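Local coordinates for protein sialidase B (Streptococcus pneumoniae serotype 4, PDB 4XJW) that cleaves terminal sialic acid residues from oligosaccharides, glycoproteins and glycolipids as an exo-alpha-sialidase of glycosyl hydrolase family 33, at residues Phe89-Pro92 / Ala93-Trp96; Pro271-Asn274 / Lys275-Asn278; Ser481-Ser484 / Gly485-Lys489. The protein carries 1 engineered substitution. All coordinates share one frame; numbering follows the deposited sequence.

Contact 1: residues Phe89-Pro92 / Ala93-Trp96; sequences FSRP and ASLW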
loop_
_atom_site.group_PDB
_atom_site.type_symbol
_atom_site.label_atom_id
_atom_site.label_comp_id
_atom_site.label_asym_id
_atom_site.label_seq_id
_atom_site.Cartn_x
_atom_site.Cartn_y
_atom_site.Cartn_z
ATOM N N PHE A 89 13.184 -20.663 1.651
ATOM C CA PHE A 89 11.943 -19.882 1.592
ATOM C C PHE A 89 12.137 -18.593 2.359
ATOM O O PHE A 89 12.712 -18.595 3.442
ATOM C CB PHE A 89 10.777 -20.647 2.220
ATOM C CG PHE A 89 10.609 -22.025 1.678
ATOM C CD1 PHE A 89 10.329 -22.216 0.332
ATOM C CD2 PHE A 89 10.740 -23.128 2.501
ATOM C CE1 PHE A 89 10.181 -23.496 -0.186
ATOM C CE2 PHE A 89 10.593 -24.407 1.991
ATOM C CZ PHE A 89 10.312 -24.585 0.648
ATOM N N SER A 90 11.645 -17.491 1.809
ATOM C CA SER A 90 11.828 -16.214 2.478
ATOM C C SER A 90 10.814 -15.202 1.984
ATOM O O SER A 90 10.173 -15.405 0.950
ATOM C CB SER A 90 13.245 -15.684 2.230
ATOM O OG SER A 90 13.372 -15.276 0.879
ATOM N N ARG A 91 10.661 -14.114 2.733
ATOM C CA ARG A 91 9.945 -12.964 2.228
ATOM C C ARG A 91 10.585 -11.680 2.732
ATOM O O ARG A 91 10.871 -11.549 3.924
ATOM C CB ARG A 91 8.475 -12.973 2.635
ATOM C CG ARG A 91 7.653 -12.041 1.755
ATOM C CD ARG A 91 6.339 -11.663 2.432
ATOM N NE ARG A 91 6.504 -10.571 3.386
ATOM C CZ ARG A 91 5.494 -9.997 4.031
ATOM N NH1 ARG A 91 4.254 -10.427 3.815
ATOM N NH2 ARG A 91 5.733 -9.001 4.884
ATOM N N PRO A 92 10.791 -10.715 1.830
ATOM C CA PRO A 92 11.275 -9.394 2.245
ATOM C C PRO A 92 10.313 -8.700 3.217
ATOM O O PRO A 92 9.152 -9.126 3.351
ATOM C CB PRO A 92 11.314 -8.617 0.926
ATOM C CG PRO A 92 11.617 -9.694 -0.098
ATOM C CD PRO A 92 10.785 -10.862 0.361
ATOM N N ALA A 93 10.815 -7.651 3.876
ATOM C CA ALA A 93 10.000 -6.717 4.664
ATOM C C ALA A 93 9.060 -7.430 5.621
ATOM O O ALA A 93 7.858 -7.180 5.609
ATOM C CB ALA A 93 9.214 -5.778 3.738
ATOM N N SER A 94 9.605 -8.315 6.445
ATOM C CA SER A 94 8.784 -9.080 7.390
ATOM C C SER A 94 8.918 -8.656 8.860
ATOM O O SER A 94 8.154 -9.131 9.702
ATOM C CB SER A 94 9.080 -10.574 7.241
ATOM O OG SER A 94 8.680 -11.041 5.968
ATOM N N LEU A 95 9.879 -7.780 9.167
ATOM C CA LEU A 95 10.268 -7.516 10.560
ATOM C C LEU A 95 10.148 -6.054 10.964
ATOM O O LEU A 95 10.162 -5.158 10.125
ATOM C CB LEU A 95 11.738 -7.912 10.775
ATOM C CG LEU A 95 12.093 -9.381 10.601
ATOM C CD1 LEU A 95 13.602 -9.583 10.718
ATOM C CD2 LEU A 95 11.388 -10.224 11.629
ATOM N N TRP A 96 10.043 -5.825 12.269
ATOM C CA TRP A 96 10.237 -4.501 12.844
ATOM C C TRP A 96 11.577 -4.442 13.559
ATOM O O TRP A 96 12.091 -5.471 14.021
ATOM C CB TRP A 96 9.115 -4.201 13.835
ATOM C CG TRP A 96 7.939 -3.523 13.188
ATOM C CD1 TRP A 96 6.932 -4.124 12.475
ATOM C CD2 TRP A 96 7.657 -2.114 13.176
ATOM N NE1 TRP A 96 6.035 -3.165 12.032
ATOM C CE2 TRP A 96 6.463 -1.927 12.446
ATOM C CE3 TRP A 96 8.308 -0.990 13.699
ATOM C CZ2 TRP A 96 5.904 -0.660 12.231
ATOM C CZ3 TRP A 96 7.747 0.262 13.497
ATOM C CH2 TRP A 96 6.557 0.416 12.766
#
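The bend at the end of edge strand 85-91, where the N-terminal, concanavalin-like domain runs out into the loop leading to strand 98-99, is formed by Arg91, Pro92, Ala93 and Ser94. The arginine side chain lies forward along the chain that leaves it. CG stands anti to the backbone N (chi1 -162°), and a bend at chi3 (82°) turns the guanidinium along the turn, where it takes two successive carbonyls. Arg91 NE gives a nearly straight bond of 3.0 Å to Pro92 O, arriving almost in line with the C=O direction. Arg91 NH2 reaches Ala93 O at 2.9 Å; the oxygen lies at the guanidinium edge and close to its plane, whereas the donor stands well above the plane of the Ala93 carbonyl. Two bonds from different nitrogens fix the rotation of the flat group, and its third nitrogen, NH1, bonds to Ser644 O, joining the bend to the chain before the C-terminal strand 647-652. The left-handed backbone conformation of Ala93 bends the chain and brings Ser94 OG near Arg91 O. Val128 of strand 126-132 touches both Arg91 and Ser94, and the backbone of Ser94 is hydrogen-bonded to Gly72. The bend is largely buried; the side chain of Ala93 is about 10 Å from that of Arg581, a substrate-binding residue by similarity, so the contact lies near the putative active site without being assigned to it. At the inner side of the bend the Ser94 hydroxyl has two possible acceptors for its single proton: Ser94 OG lies 3.0 Å from Arg91 O and 3.3 Å from Pro92 O.

Contact 2: residues Pro271-Asn274 / Lys275-Asn278; sequences PRDN and KLKN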
loop_
_atom_site.group_PDB
_atom_site.type_symbol
_atom_site.label_atom_id
_atom_site.label_comp_id
_atom_site.label_asym_id
_atom_site.label_seq_id
_atom_site.Cartn_x
_atom_site.Cartn_y
_atom_site.Cartn_z
ATOM N N PRO A 271 2.448 -14.549 -8.066
ATOM C CA PRO A 271 3.795 -15.132 -8.094
ATOM C C PRO A 271 4.911 -14.102 -7.884
ATOM O O PRO A 271 4.836 -12.973 -8.402
ATOM C CB PRO A 271 3.873 -15.775 -9.491
ATOM C CG PRO A 271 2.842 -15.051 -10.312
ATOM C CD PRO A 271 1.733 -14.704 -9.345
ATOM N N ARG A 272 5.926 -14.505 -7.118
ATOM C CA ARG A 272 7.064 -13.647 -6.786
ATOM C C ARG A 272 8.366 -14.078 -7.479
ATOM O O ARG A 272 9.409 -13.465 -7.289
ATOM C CB ARG A 272 7.263 -13.591 -5.268
ATOM C CG ARG A 272 5.972 -13.326 -4.472
ATOM C CD ARG A 272 6.246 -12.839 -3.036
ATOM N NE ARG A 272 6.874 -11.526 -3.112
ATOM C CZ ARG A 272 8.184 -11.323 -2.976
ATOM N NH1 ARG A 272 8.981 -12.327 -2.658
ATOM N NH2 ARG A 272 8.696 -10.109 -3.132
ATOM N N ASP A 273 8.324 -15.139 -8.282
ATOM C CA ASP A 273 9.533 -15.577 -8.995
ATOM C C ASP A 273 9.894 -14.652 -10.154
ATOM O O ASP A 273 9.066 -13.880 -10.622
ATOM C CB ASP A 273 9.325 -16.980 -9.524
ATOM C CG ASP A 273 8.231 -17.033 -10.542
ATOM O OD1 ASP A 273 7.049 -17.107 -10.117
ATOM O OD2 ASP A 273 8.540 -16.977 -11.758
ATOM N N ASN A 274 11.123 -14.764 -10.654
ATOM C CA ASN A 274 11.579 -13.861 -11.705
ATOM C C ASN A 274 11.034 -14.128 -13.113
ATOM O O ASN A 274 11.246 -13.317 -14.010
ATOM C CB ASN A 274 13.116 -13.773 -11.746
ATOM C CG ASN A 274 13.691 -13.056 -10.545
ATOM O OD1 ASN A 274 13.002 -12.279 -9.873
ATOM N ND2 ASN A 274 14.960 -13.314 -10.259
ATOM N N LYS A 275 10.365 -15.256 -13.331
ATOM C CA LYS A 275 9.711 -15.454 -14.624
ATOM C C LYS A 275 8.321 -14.810 -14.646
ATOM O O LYS A 275 7.946 -14.145 -15.613
ATOM C CB LYS A 275 9.629 -16.941 -15.022
ATOM C CG LYS A 275 8.918 -17.156 -16.358
ATOM C CD LYS A 275 8.828 -18.637 -16.768
ATOM C CE LYS A 275 7.488 -19.259 -16.368
ATOM N NZ LYS A 275 7.571 -20.060 -15.114
ATOM N N LEU A 276 7.581 -14.977 -13.554
ATOM C CA LEU A 276 6.162 -14.620 -13.521
ATOM C C LEU A 276 5.770 -13.334 -12.784
ATOM O O LEU A 276 4.650 -12.877 -12.944
ATOM C CB LEU A 276 5.363 -15.781 -12.916
ATOM C CG LEU A 276 5.316 -17.075 -13.722
ATOM C CD1 LEU A 276 4.601 -18.142 -12.925
ATOM C CD2 LEU A 276 4.624 -16.840 -15.053
ATOM N N LYS A 277 6.655 -12.772 -11.966
ATOM C CA LYS A 277 6.246 -11.648 -11.097
ATOM C C LYS A 277 5.703 -10.412 -11.834
ATOM O O LYS A 277 4.941 -9.648 -11.256
ATOM C CB LYS A 277 7.344 -11.245 -10.098
ATOM C CG LYS A 277 8.526 -10.511 -10.703
ATOM C CD LYS A 277 9.695 -10.434 -9.720
ATOM C CE LYS A 277 10.882 -9.704 -10.359
ATOM N NZ LYS A 277 12.104 -9.716 -9.511
ATOM N N ASN A 278 6.061 -10.208 -13.100
ATOM C CA ASN A 278 5.468 -9.110 -13.871
ATOM C C ASN A 278 4.125 -9.417 -14.523
ATOM O O ASN A 278 3.556 -8.558 -15.227
ATOM C CB ASN A 278 6.444 -8.575 -14.924
ATOM C CG ASN A 278 7.572 -7.790 -14.317
ATOM O OD1 ASN A 278 7.455 -7.271 -13.204
ATOM N ND2 ASN A 278 8.681 -7.693 -15.044
HETATM O O HOH W 1 8.212 -19.651 -12.741
#
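Asp273 sets the shape of a tight turn in the long loop between strands 255-256 and 286-294, its carboxylate meeting the backbone that follows. Its CG sits between the backbone N and the carbonyl carbon (chi1 64°), a torsion that brings OD2 to the amides two and three residues on. Asp273 OD2 accepts from Leu276 N at 2.9 Å, the donor standing above the carboxylate plane, and more weakly from Lys275 N at 3.0 Å. The main chain closes the same turn, with Lys277 N bonded to Asp273 O over 3.0 Å. Beneath it lies the compact part: the Pro271 ring crosses the Leu276 side chain at about a right angle, with Pro271 CG 3.7 Å from Leu276 CB. Pro271 O is buried here without a conventional partner, and receives only a CA-H...O contact from Lys277 CA at 3.3 Å. Lys277 adds a held polar link: it runs extended beside Asn274, pointing the same way, and its NZ donates to Asn274 OD1 at 2.7 Å as well as to Arg638 O.

The loose side is that of the exposed Lys275, which bends at chi3 and chi4 and touches a crystal neighbour. A water between Lys275 NZ and Asp273 OD2 may join the two, but it sits too close to the ammonium and the link is doubtful. With two amides at one oxygen, one of them weakly bound, the negative charge of Asp273 is probably stabilised, which would favour the ionised form; Lys275 may contribute at longer range.

Contact 3: residues Ser481-Ser484 / Gly485-Lys489; sequences SDDS and GQTWK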
loop_
_atom_site.group_PDB
_atom_site.type_symbol
_atom_site.label_atom_id
_atom_site.label_comp_id
_atom_site.label_asym_id
_atom_site.label_seq_id
_atom_site.Cartn_x
_atom_site.Cartn_y
_atom_site.Cartn_z
ATOM N N SER A 481 -13.130 23.563 -5.782
ATOM C CA SER A 481 -14.591 23.677 -5.737
ATOM C C SER A 481 -15.029 24.509 -4.551
ATOM O O SER A 481 -14.565 24.303 -3.424
ATOM C CB SER A 481 -15.265 22.303 -5.655
ATOM O OG SER A 481 -16.674 22.456 -5.484
ATOM N N ASP A 482 -15.948 25.431 -4.804
ATOM C CA ASP A 482 -16.526 26.240 -3.749
ATOM C C ASP A 482 -17.980 25.849 -3.485
ATOM O O ASP A 482 -18.674 26.501 -2.704
ATOM C CB ASP A 482 -16.428 27.723 -4.124
ATOM C CG ASP A 482 -14.997 28.218 -4.175
ATOM O OD1 ASP A 482 -14.207 27.831 -3.296
ATOM O OD2 ASP A 482 -14.661 28.996 -5.093
ATOM N N ASP A 483 -18.435 24.780 -4.132
ATOM C CA ASP A 483 -19.807 24.313 -3.955
ATOM C C ASP A 483 -19.928 22.806 -3.702
ATOM O O ASP A 483 -20.720 22.128 -4.356
ATOM C CB ASP A 483 -20.678 24.715 -5.156
ATOM C CG ASP A 483 -20.151 24.175 -6.473
ATOM O OD1 ASP A 483 -19.134 23.443 -6.465
ATOM O OD2 ASP A 483 -20.774 24.462 -7.520
ATOM N N SER A 484 -19.151 22.293 -2.751
ATOM C CA SER A 484 -19.303 20.912 -2.296
ATOM C C SER A 484 -18.987 19.896 -3.392
ATOM O O SER A 484 -19.472 18.768 -3.365
ATOM C CB SER A 484 -20.724 20.680 -1.740
ATOM O OG SER A 484 -21.108 21.698 -0.828
ATOM N N GLY A 485 -18.178 20.303 -4.361
ATOM C CA GLY A 485 -17.761 19.407 -5.424
ATOM C C GLY A 485 -18.738 19.327 -6.585
ATOM O O GLY A 485 -18.583 18.490 -7.478
ATOM N N GLN A 486 -19.746 20.193 -6.579
ATOM C CA GLN A 486 -20.711 20.225 -7.674
ATOM C C GLN A 486 -20.058 20.742 -8.950
ATOM O O GLN A 486 -20.307 20.227 -10.040
ATOM C CB GLN A 486 -21.920 21.092 -7.314
ATOM C CG GLN A 486 -22.870 20.462 -6.314
ATOM C CD GLN A 486 -24.040 21.367 -5.983
ATOM O OE1 GLN A 486 -25.083 21.317 -6.637
ATOM N NE2 GLN A 486 -23.872 22.205 -4.968
ATOM N N THR A 487 -19.217 21.763 -8.808
ATOM C CA THR A 487 -18.481 22.299 -9.943
ATOM C C THR A 487 -17.025 22.500 -9.571
ATOM O O THR A 487 -16.695 22.716 -8.403
ATOM C CB THR A 487 -19.079 23.632 -10.447
ATOM O OG1 THR A 487 -18.976 24.635 -9.428
ATOM C CG2 THR A 487 -20.537 23.451 -10.822
ATOM N N TRP A 488 -16.158 22.423 -10.569
ATOM C CA TRP A 488 -14.726 22.511 -10.344
ATOM C C TRP A 488 -14.077 23.480 -11.318
ATOM O O TRP A 488 -14.568 23.680 -12.434
ATOM C CB TRP A 488 -14.093 21.132 -10.517
ATOM C CG TRP A 488 -14.596 20.129 -9.540
ATOM C CD1 TRP A 488 -15.715 19.359 -9.654
ATOM C CD2 TRP A 488 -14.004 19.796 -8.283
ATOM N NE1 TRP A 488 -15.848 18.555 -8.550
ATOM C CE2 TRP A 488 -14.810 18.811 -7.684
ATOM C CE3 TRP A 488 -12.862 20.237 -7.598
ATOM C CZ2 TRP A 488 -14.523 18.261 -6.435
ATOM C CZ3 TRP A 488 -12.567 19.692 -6.370
ATOM C CH2 TRP A 488 -13.396 18.712 -5.794
ATOM N N LYS A 489 -12.976 24.085 -10.889
ATOM C CA LYS A 489 -12.111 24.820 -11.803
ATOM C C LYS A 489 -10.677 24.430 -11.502
ATOM O O LYS A 489 -10.393 23.842 -10.461
ATOM C CB LYS A 489 -12.286 26.334 -11.644
ATOM C CG LYS A 489 -11.686 26.889 -10.356
ATOM C CD LYS A 489 -11.779 28.415 -10.317
ATOM C CE LYS A 489 -11.186 28.974 -9.033
ATOM N NZ LYS A 489 -11.198 30.470 -9.022
HETATM O O HOH W 2 -17.155 25.672 -7.341
#
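Ser481 and Asp483 organise the Asp-box hairpin of the third BNR repeat, the turn joining strands 475-481 and 489-494 of a sialidase propeller sheet. Among the backbone-directed bonds, Ser481 OG accepts from Gly485 N at 2.9 Å and also from Asp483 N, the latter an ST turn; Ser481 OG also lies 2.9 Å from Thr487 O, a possible acceptor for its proton. Asp483 O closes the type I' turn from Asp483 to Gln486, taking Gln486 N and Gln486 NE2 from opposite faces of its carbonyl plane. Gly485 has backbone angles (phi 85°, psi 8°) at which a CB would collide with Ser484 O.

The Asp483 carboxylate grips the backbone and hydroxyl of Thr487: Asp483 OD1 receives Thr487 N at 2.9 Å and Asp483 OD2 receives Thr487 OG1 at 2.6 Å, both on the syn side, somewhat out of the carboxylate plane. A water bridges Thr487 OG1 to Asp482 N. Outside the turn, Ser484 OG bonds to Asp295 OD2.

The apolar contact is a CH-pi one on the Trp488 indole, which also packs on Leu439 and Phe442: Ser481 CB stands over the face of the six-membered ring, 3.7 Å from its centroid.

In the fold
From the N terminus, contact 1 comes first, turning the chain at the end of strand 85-91 in the concanavalin-like domain. Contact 2 follows within the loop between strands 255-256 and 286-294, and contact 3 closes the hairpin between strands 475-481 and 489-494. All three are local turns in series, with neither nesting nor crossing. Contacts 1 and 2 meet, Pro92 CD lying 3.8 Å from Arg272 NH1, and both also touch Leu643, so the N-terminal domain and this loop share a neighbour near the C-terminal end. Contact 3 stands apart across the chain's centre, its nearest atoms about 33 Å from either.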